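Probable transcriptional repressor protein (PDB 4FX0) probably binds DNA as a MarR-family helix-turn-helix repressor and adjusts transcription in response to oxidation. Local coordinates at residues Leu53-Leu58 / Thr68-Leu73; Ser37-Ile42 / Glu74-Asp79; Thr32-Ser37 / Ile62-Thr67. All coordinates share one frame; numbering follows the deposited sequence.

Contact 1: Leu53-Leu58 / Thr68-Leu73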
loop_
_atom_site.group_PDB
_atom_site.type_symbol
_atom_site.label_atom_id
_atom_site.label_comp_id
_atom_site.label_asym_id
_atom_site.label_seq_id
_atom_site.Cartn_x
_atom_site.Cartn_y
_atom_site.Cartn_z
ATOM N N LEU B 53 20.648 9.520 -5.199
ATOM C CA LEU B 53 19.933 8.514 -4.424
ATOM C C LEU B 53 19.837 7.183 -5.154
ATOM O O LEU B 53 19.687 7.140 -6.376
ATOM C CB LEU B 53 18.520 8.995 -4.087
ATOM C CG LEU B 53 18.350 10.099 -3.047
ATOM C CD1 LEU B 53 16.870 10.354 -2.821
ATOM C CD2 LEU B 53 19.033 9.724 -1.743
ATOM N N THR B 54 19.920 6.097 -4.395
ATOM C CA THR B 54 19.680 4.771 -4.939
ATOM C C THR B 54 18.189 4.631 -5.216
ATOM O O THR B 54 17.368 5.247 -4.537
ATOM C CB THR B 54 20.118 3.673 -3.953
ATOM O OG1 THR B 54 21.486 3.882 -3.578
ATOM C CG2 THR B 54 19.973 2.295 -4.582
ATOM N N MET B 55 17.840 3.833 -6.218
ATOM C CA MET B 55 16.437 3.598 -6.537
ATOM C C MET B 55 15.729 2.880 -5.392
ATOM O O MET B 55 14.561 3.143 -5.113
ATOM C CB MET B 55 16.305 2.791 -7.828
ATOM C CG MET B 55 16.790 3.515 -9.075
ATOM S SD MET B 55 15.695 4.850 -9.607
ATOM C CE MET B 55 16.216 6.193 -8.543
ATOM N N SER B 56 16.440 1.974 -4.733
ATOM C CA SER B 56 15.885 1.268 -3.585
ATOM C C SER B 56 15.761 2.209 -2.390
ATOM O O SER B 56 14.794 2.140 -1.631
ATOM C CB SER B 56 16.741 0.051 -3.226
ATOM O OG SER B 56 18.089 0.419 -2.993
ATOM N N GLU B 57 16.745 3.089 -2.232
ATOM C CA GLU B 57 16.735 4.073 -1.154
ATOM C C GLU B 57 15.544 5.013 -1.306
ATOM O O GLU B 57 14.966 5.469 -0.319
ATOM C CB GLU B 57 18.042 4.870 -1.151
ATOM C CG GLU B 57 18.156 5.887 -0.026
ATOM C CD GLU B 57 18.294 5.239 1.339
ATOM O OE1 GLU B 57 18.646 4.042 1.400
ATOM O OE2 GLU B 57 18.049 5.929 2.351
ATOM N N LEU B 58 15.185 5.294 -2.556
ATOM C CA LEU B 58 14.048 6.153 -2.866
ATOM C C LEU B 58 12.733 5.384 -2.782
ATOM O O LEU B 58 11.788 5.822 -2.125
ATOM C CB LEU B 58 14.209 6.752 -4.264
ATOM C CG LEU B 58 13.073 7.652 -4.752
ATOM C CD1 LEU B 58 12.917 8.852 -3.835
ATOM C CD2 LEU B 58 13.319 8.098 -6.186
ATOM N N THR B 68 8.339 -0.431 -9.622
ATOM C CA THR B 68 7.248 0.532 -9.682
ATOM C C THR B 68 7.796 1.955 -9.678
ATOM O O THR B 68 7.430 2.774 -10.522
ATOM C CB THR B 68 6.281 0.361 -8.500
ATOM O OG1 THR B 68 5.930 -1.022 -8.365
ATOM C CG2 THR B 68 5.021 1.185 -8.718
ATOM N N LEU B 69 8.676 2.236 -8.723
ATOM C CA LEU B 69 9.306 3.545 -8.621
ATOM C C LEU B 69 9.968 3.939 -9.934
ATOM O O LEU B 69 9.644 4.971 -10.523
ATOM C CB LEU B 69 10.358 3.547 -7.513
ATOM C CG LEU B 69 11.239 4.798 -7.513
ATOM C CD1 LEU B 69 10.620 5.885 -6.649
ATOM C CD2 LEU B 69 12.643 4.470 -7.041
ATOM N N THR B 70 10.904 3.109 -10.379
ATOM C CA THR B 70 11.648 3.367 -11.605
ATOM C C THR B 70 10.722 3.637 -12.788
ATOM O O THR B 70 10.907 4.614 -13.514
ATOM C CB THR B 70 12.586 2.197 -11.945
ATOM O OG1 THR B 70 11.827 0.985 -12.031
ATOM C CG2 THR B 70 13.654 2.047 -10.872
ATOM N N ARG B 71 9.730 2.773 -12.980
ATOM C CA ARG B 71 8.779 2.950 -14.072
ATOM C C ARG B 71 8.086 4.303 -13.965
ATOM O O ARG B 71 7.920 5.010 -14.961
ATOM C CB ARG B 71 7.744 1.820 -14.087
ATOM C CG ARG B 71 6.305 2.298 -13.939
ATOM C CD ARG B 71 5.303 1.209 -14.289
ATOM N NE ARG B 71 4.596 0.701 -13.117
ATOM C CZ ARG B 71 4.873 -0.452 -12.517
ATOM N NH1 ARG B 71 5.846 -1.227 -12.979
ATOM N NH2 ARG B 71 4.174 -0.834 -11.456
ATOM N N ASN B 72 7.687 4.662 -12.749
ATOM C CA ASN B 72 7.049 5.948 -12.506
ATOM C C ASN B 72 8.016 7.101 -12.715
ATOM O O ASN B 72 7.678 8.106 -13.333
ATOM C CB ASN B 72 6.457 6.001 -11.097
ATOM C CG ASN B 72 5.036 5.480 -11.046
ATOM O OD1 ASN B 72 4.211 5.814 -11.895
ATOM N ND2 ASN B 72 4.744 4.652 -10.050
ATOM N N LEU B 73 9.229 6.947 -12.199
ATOM C CA LEU B 73 10.252 7.963 -12.380
ATOM C C LEU B 73 10.480 8.209 -13.867
ATOM O O LEU B 73 10.752 9.335 -14.284
ATOM C CB LEU B 73 11.555 7.536 -11.709
ATOM C CG LEU B 73 12.506 8.686 -11.380
ATOM C CD1 LEU B 73 11.814 9.691 -10.472
ATOM C CD2 LEU B 73 13.774 8.158 -10.733
#

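Contact 2: Ser37-Ile42 / Glu74-Asp79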
loop_
_atom_site.group_PDB
_atom_site.type_symbol
_atom_site.label_atom_id
_atom_site.label_comp_id
_atom_site.label_asym_id
_atom_site.label_seq_id
_atom_site.Cartn_x
_atom_site.Cartn_y
_atom_site.Cartn_z
ATOM N N SER B 37 4.070 11.865 -4.356
ATOM C CA SER B 37 4.923 11.476 -3.239
ATOM C C SER B 37 6.401 11.653 -3.572
ATOM O O SER B 37 7.124 12.348 -2.860
ATOM C CB SER B 37 4.651 10.026 -2.832
ATOM O OG SER B 37 3.303 9.851 -2.435
ATOM N N THR B 38 6.845 11.021 -4.655
ATOM C CA THR B 38 8.249 11.083 -5.042
ATOM C C THR B 38 8.690 12.529 -5.239
ATOM O O THR B 38 9.769 12.919 -4.794
ATOM C CB THR B 38 8.536 10.271 -6.323
ATOM O OG1 THR B 38 7.911 10.901 -7.447
ATOM C CG2 THR B 38 8.016 8.848 -6.185
ATOM N N LEU B 39 7.854 13.320 -5.903
ATOM C CA LEU B 39 8.145 14.736 -6.092
ATOM C C LEU B 39 8.384 15.401 -4.747
ATOM O O LEU B 39 9.442 15.984 -4.509
ATOM C CB LEU B 39 6.995 15.442 -6.810
ATOM C CG LEU B 39 6.830 15.159 -8.301
ATOM C CD1 LEU B 39 5.722 16.023 -8.877
ATOM C CD2 LEU B 39 8.137 15.405 -9.032
ATOM N N ALA B 40 7.387 15.308 -3.872
ATOM C CA ALA B 40 7.476 15.879 -2.537
ATOM C C ALA B 40 8.791 15.488 -1.876
ATOM O O ALA B 40 9.497 16.337 -1.330
ATOM C CB ALA B 40 6.299 15.424 -1.690
ATOM N N VAL B 41 9.117 14.201 -1.937
ATOM C CA VAL B 41 10.364 13.691 -1.375
ATOM C C VAL B 41 11.567 14.426 -1.949
ATOM O O VAL B 41 12.457 14.852 -1.213
ATOM C CB VAL B 41 10.532 12.184 -1.653
ATOM C CG1 VAL B 41 11.951 11.739 -1.335
ATOM C CG2 VAL B 41 9.516 11.376 -0.860
ATOM N N ILE B 42 11.586 14.566 -3.271
ATOM C CA ILE B 42 12.684 15.233 -3.962
ATOM C C ILE B 42 12.769 16.707 -3.579
ATOM O O ILE B 42 13.849 17.220 -3.288
ATOM C CB ILE B 42 12.548 15.103 -5.491
ATOM C CG1 ILE B 42 12.620 13.630 -5.903
ATOM C CG2 ILE B 42 13.632 15.904 -6.191
ATOM C CD1 ILE B 42 12.406 13.397 -7.381
ATOM N N GLU B 74 10.364 7.150 -14.663
ATOM C CA GLU B 74 10.529 7.260 -16.109
ATOM C C GLU B 74 9.430 8.116 -16.728
ATOM O O GLU B 74 9.712 9.087 -17.429
ATOM C CB GLU B 74 10.549 5.880 -16.768
ATOM C CG GLU B 74 11.868 5.534 -17.445
ATOM C CD GLU B 74 12.358 6.629 -18.379
ATOM O OE1 GLU B 74 13.384 7.268 -18.059
ATOM O OE2 GLU B 74 11.726 6.850 -19.435
ATOM N N VAL B 75 8.178 7.751 -16.470
ATOM C CA VAL B 75 7.052 8.510 -17.004
ATOM C C VAL B 75 7.116 9.955 -16.523
ATOM O O VAL B 75 6.649 10.867 -17.205
ATOM C CB VAL B 75 5.689 7.881 -16.625
ATOM C CG1 VAL B 75 5.544 7.772 -15.119
ATOM C CG2 VAL B 75 4.542 8.693 -17.215
ATOM N N MET B 76 7.711 10.159 -15.353
ATOM C CA MET B 76 7.837 11.497 -14.784
ATOM C C MET B 76 8.901 12.322 -15.498
ATOM O O MET B 76 8.648 13.461 -15.891
ATOM C CB MET B 76 8.145 11.420 -13.289
ATOM C CG MET B 76 7.060 10.744 -12.472
ATOM S SD MET B 76 7.506 10.612 -10.733
ATOM C CE MET B 76 7.305 12.311 -10.215
ATOM N N ARG B 77 10.093 11.753 -15.661
ATOM C CA ARG B 77 11.159 12.443 -16.379
ATOM C C ARG B 77 10.770 12.602 -17.842
ATOM O O ARG B 77 11.161 13.568 -18.498
ATOM C CB ARG B 77 12.489 11.693 -16.271
ATOM C CG ARG B 77 12.630 10.527 -17.237
ATOM C CD ARG B 77 14.082 10.306 -17.650
ATOM N NE ARG B 77 14.377 10.875 -18.963
ATOM C CZ ARG B 77 14.064 10.292 -20.116
ATOM N NH1 ARG B 77 13.436 9.123 -20.119
ATOM N NH2 ARG B 77 14.371 10.877 -21.266
ATOM N N ARG B 78 9.995 11.646 -18.345
ATOM C CA ARG B 78 9.518 11.684 -19.719
ATOM C C ARG B 78 8.546 12.843 -19.896
ATOM O O ARG B 78 8.338 13.331 -21.007
ATOM C CB ARG B 78 8.834 10.363 -20.079
ATOM C CG ARG B 78 8.743 10.086 -21.569
ATOM C CD ARG B 78 8.118 8.725 -21.836
ATOM N NE ARG B 78 8.436 8.229 -23.172
ATOM C CZ ARG B 78 7.658 8.389 -24.238
ATOM N NH1 ARG B 78 6.504 9.034 -24.131
ATOM N NH2 ARG B 78 8.034 7.901 -25.412
ATOM N N ASP B 79 7.954 13.281 -18.789
ATOM C CA ASP B 79 6.983 14.367 -18.813
ATOM C C ASP B 79 7.615 15.685 -18.375
ATOM O O ASP B 79 6.929 16.699 -18.235
ATOM C CB ASP B 79 5.782 14.030 -17.927
ATOM C CG ASP B 79 4.609 14.962 -18.156
ATOM O OD1 ASP B 79 3.836 14.720 -19.106
ATOM O OD2 ASP B 79 4.459 15.934 -17.387
#

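Contact 3: Thr32-Ser37 / Ile62-Thr67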
loop_
_atom_site.group_PDB
_atom_site.type_symbol
_atom_site.label_atom_id
_atom_site.label_comp_id
_atom_site.label_asym_id
_atom_site.label_seq_id
_atom_site.Cartn_x
_atom_site.Cartn_y
_atom_site.Cartn_z
ATOM N N THR B 32 -0.153 11.270 -9.958
ATOM C CA THR B 32 -0.648 10.144 -9.179
ATOM C C THR B 32 -0.095 10.272 -7.765
ATOM O O THR B 32 0.902 10.962 -7.546
ATOM C CB THR B 32 -0.226 8.794 -9.788
ATOM O OG1 THR B 32 1.194 8.634 -9.676
ATOM C CG2 THR B 32 -0.626 8.726 -11.254
ATOM N N ASN B 33 -0.744 9.621 -6.804
ATOM C CA ASN B 33 -0.320 9.726 -5.411
ATOM C C ASN B 33 1.149 9.353 -5.228
ATOM O O ASN B 33 1.879 10.020 -4.492
ATOM C CB ASN B 33 -1.218 8.892 -4.491
ATOM C CG ASN B 33 -1.057 7.398 -4.704
ATOM O OD1 ASN B 33 -0.238 6.751 -4.051
ATOM N ND2 ASN B 33 -1.848 6.841 -5.614
ATOM N N THR B 34 1.584 8.299 -5.912
ATOM C CA THR B 34 2.979 7.880 -5.847
ATOM C C THR B 34 3.889 8.924 -6.489
ATOM O O THR B 34 4.940 9.258 -5.943
ATOM C CB THR B 34 3.198 6.520 -6.535
ATOM O OG1 THR B 34 2.921 6.639 -7.936
ATOM C CG2 THR B 34 2.286 5.463 -5.927
ATOM N N GLN B 35 3.482 9.436 -7.647
ATOM C CA GLN B 35 4.243 10.482 -8.327
ATOM C C GLN B 35 4.360 11.716 -7.439
ATOM O O GLN B 35 5.461 12.187 -7.156
ATOM C CB GLN B 35 3.590 10.852 -9.660
ATOM C CG GLN B 35 3.733 9.795 -10.743
ATOM C CD GLN B 35 2.846 10.069 -11.943
ATOM O OE1 GLN B 35 2.194 11.111 -12.022
ATOM N NE2 GLN B 35 2.812 9.130 -12.881
ATOM N N PHE B 36 3.215 12.233 -7.006
ATOM C CA PHE B 36 3.185 13.340 -6.061
ATOM C C PHE B 36 4.144 13.072 -4.908
ATOM O O PHE B 36 4.940 13.935 -4.534
ATOM C CB PHE B 36 1.766 13.546 -5.526
ATOM C CG PHE B 36 1.700 14.395 -4.288
ATOM C CD1 PHE B 36 1.647 15.777 -4.378
ATOM C CD2 PHE B 36 1.689 13.810 -3.032
ATOM C CE1 PHE B 36 1.586 16.559 -3.236
ATOM C CE2 PHE B 36 1.628 14.587 -1.889
ATOM C CZ PHE B 36 1.577 15.962 -1.990
ATOM N N SER B 37 4.070 11.865 -4.356
ATOM C CA SER B 37 4.923 11.476 -3.239
ATOM C C SER B 37 6.401 11.653 -3.572
ATOM O O SER B 37 7.124 12.348 -2.860
ATOM C CB SER B 37 4.651 10.026 -2.832
ATOM O OG SER B 37 3.303 9.851 -2.435
ATOM N N ILE B 62 9.250 6.172 -0.335
ATOM C CA ILE B 62 7.875 6.388 -0.777
ATOM C C ILE B 62 6.993 5.181 -0.439
ATOM O O ILE B 62 5.763 5.264 -0.471
ATOM C CB ILE B 62 7.801 6.733 -2.288
ATOM C CG1 ILE B 62 8.376 8.127 -2.549
ATOM C CG2 ILE B 62 6.369 6.691 -2.791
ATOM C CD1 ILE B 62 9.876 8.162 -2.697
ATOM N N GLY B 63 7.632 4.066 -0.096
ATOM C CA GLY B 63 6.918 2.868 0.307
ATOM C C GLY B 63 6.457 2.025 -0.866
ATOM O O GLY B 63 5.417 1.370 -0.799
ATOM N N VAL B 64 7.235 2.043 -1.944
ATOM C CA VAL B 64 6.916 1.263 -3.135
ATOM C C VAL B 64 8.078 0.350 -3.516
ATOM O O VAL B 64 9.126 0.364 -2.869
ATOM C CB VAL B 64 6.583 2.176 -4.332
ATOM C CG1 VAL B 64 5.436 3.113 -3.984
ATOM C CG2 VAL B 64 7.812 2.965 -4.758
ATOM N N GLU B 65 7.885 -0.444 -4.565
ATOM C CA GLU B 65 8.941 -1.315 -5.073
ATOM C C GLU B 65 9.819 -0.577 -6.079
ATOM O O GLU B 65 9.373 0.373 -6.723
ATOM C CB GLU B 65 8.345 -2.564 -5.724
ATOM C CG GLU B 65 7.650 -3.499 -4.754
ATOM C CD GLU B 65 7.120 -4.749 -5.427
ATOM O OE1 GLU B 65 7.028 -4.761 -6.674
ATOM O OE2 GLU B 65 6.801 -5.721 -4.709
ATOM N N ARG B 66 11.066 -1.019 -6.211
ATOM C CA ARG B 66 11.997 -0.403 -7.149
ATOM C C ARG B 66 11.414 -0.338 -8.555
ATOM O O ARG B 66 11.409 0.719 -9.186
ATOM C CB ARG B 66 13.336 -1.147 -7.164
ATOM C CG ARG B 66 14.470 -0.379 -6.502
ATOM C CD ARG B 66 15.797 -1.123 -6.576
ATOM N NE ARG B 66 16.349 -1.160 -7.930
ATOM C CZ ARG B 66 17.649 -1.211 -8.203
ATOM N NH1 ARG B 66 18.537 -1.220 -7.216
ATOM N NH2 ARG B 66 18.066 -1.243 -9.461
ATOM N N THR B 67 10.921 -1.473 -9.041
ATOM C CA THR B 67 10.351 -1.547 -10.381
ATOM C C THR B 67 9.263 -0.498 -10.574
ATOM O O THR B 67 9.262 0.239 -11.562
ATOM C CB THR B 67 9.766 -2.941 -10.667
ATOM O OG1 THR B 67 8.793 -3.269 -9.668
ATOM C CG2 THR B 67 10.869 -3.991 -10.660
#

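Contact 1: Leu53-Leu58 / Thr68-Leu73
M55, in the first turn of helix 55-62, lays its side chain into a hollow framed by L69, T70 and L73 on helix 66-78. Bends at chi2 (-72°) and chi3 (82°) fold the thioether over instead of letting it run straight out. The sulfur thereby comes against T70, SD of M55 standing 3.7 Å from CG2 of T70, while the terminal methyl carries on to L73, with CE of M55 3.8 Å from CD2 of L73. The T70 methyl is the part that borders this hollow; its hydroxyl is turned back into its own helix, bonded to the carbonyls of R66 and T67.

L69 is the answering bump. It wedges between M55 and L58, its CD2 lying 4.0 Å from SD of M55. L58 and L69 are set nearly perpendicular, with CD1 of L69 3.5 Å from CD2 of L58. Helix 33-45 packs against this pair as well, V41 on L58 and T38 on L69. No hydrogen bond spans the contact: the two helices meet here through apolar side-chain packing, as expected between the two helices of a helix-turn-helix, the second of which is normally the DNA-recognition helix in MarR proteins.

Contact 2: Ser37-Ile42 / Glu74-Asp79
M76 carries the larger share of this small, buried contact, reaching from helix 66-78 across to T38 and L39 of helix 33-45. The two backbones stay well apart, the closest CA atoms, those of L39 and M76, being 9.3 Å from each other, and the long thioether bridges the gap. Its chain runs extended through chi2 (177°) and bends only at chi3 (74°), which turns the terminal methyl toward L39.

T38 meets the end of that chain obliquely. Its hydroxyl lies alongside the S-CH3 bond, OG1 of T38 being 3.3 Å from SD and 3.2 Å from CE of M76. The polar side of this hydroxyl is accounted for one turn back, where it is hydrogen-bonded to the carbonyl of Q35. L39 offers one branch: CD2 of L39 sits 3.4 Å from CE of M76, and the two side chains run antiparallel where they pass. The methyl of M76 thus meets the hydroxyl of T38 on one side and the L39 branch roughly at right angles to it.

On the exposed side of helix 66-78, R77 and E74 form a salt bridge, NH1 of R77 standing 2.8 Å from OE1 of E74 on its syn lone pair. On the buried side V82 touches both L39 and M76, and L97 adds to L39. Such packing of helix 66-78 on helix 33-45, continued onto strands 82-86 and 93-97, is consistent with the winged helix-turn-helix domain of MarR regulators.

Contact 3: Thr32-Ser37 / Ile62-Thr67
I62, the last residue of helix 55-62, and V64, in the turn that follows, face S37 and T34 through apolar contacts. The gamma methyl (CG2) of I62 does most of the touching: it stands anti to the backbone N (chi1, defined by CG1, is -70°) and rests against the base of the serine, CG2 of I62 being 3.8 Å from CB of S37. Looser is the second pair, methyl to methyl, with CG1 of V64 4.4 Å from CG2 of T34. No hydrogen bond joins the two segments.

Hydrogen bonds instead shape each side separately. At the start of helix 33-45, the backbone N of T32, the N-cap residue, donates to OE1 of Q35 over 3.1 Å in a nearly straight bond (163°), arriving from well above the carbonyl plane. The hydroxyls of T32 and T34 are also hydrogen-bonded to each other. The carbonyl of N33, next in the chain, accepts twice from S37, one turn on: from the backbone N-H and from the hydroxyl, which approach from opposite faces of its plane. Across the way, helix 55-62 ends in a Schellman motif: G63, with positive phi (84°), lets V64 N return to the carbonyl of A59 and G63 N to that of A60.

Among its neighbours, helix 33-45 is flanked at this end by helix 7-26, where D23 bonds N33, and by helix 99-119, whose W112 meets F36. R12 of the second subunit hydrogen-bonds S37 and packs on I62, while V64 leans on L69 of helix 66-78.

The three contacts adjoin one another, their centres 8 to 9 Å apart, where helices 33-45, 55-62 and 66-78 close on one another. T38 links all three: its CG2 lies 4.0 Å from CD1 of L69 in contact 1 and 3.7 Å from CG1 of I62 in contact 3, while its hydroxyl serves contact 2. Contacts 2 and 3 share S37 and meet again where CE of M76 lies 3.6 Å from O of Q35. Both also touch the second subunit; contact 1 does not. Together they join helix 66-78, probably the recognition helix, to helix 33-45, which also meets the second subunit.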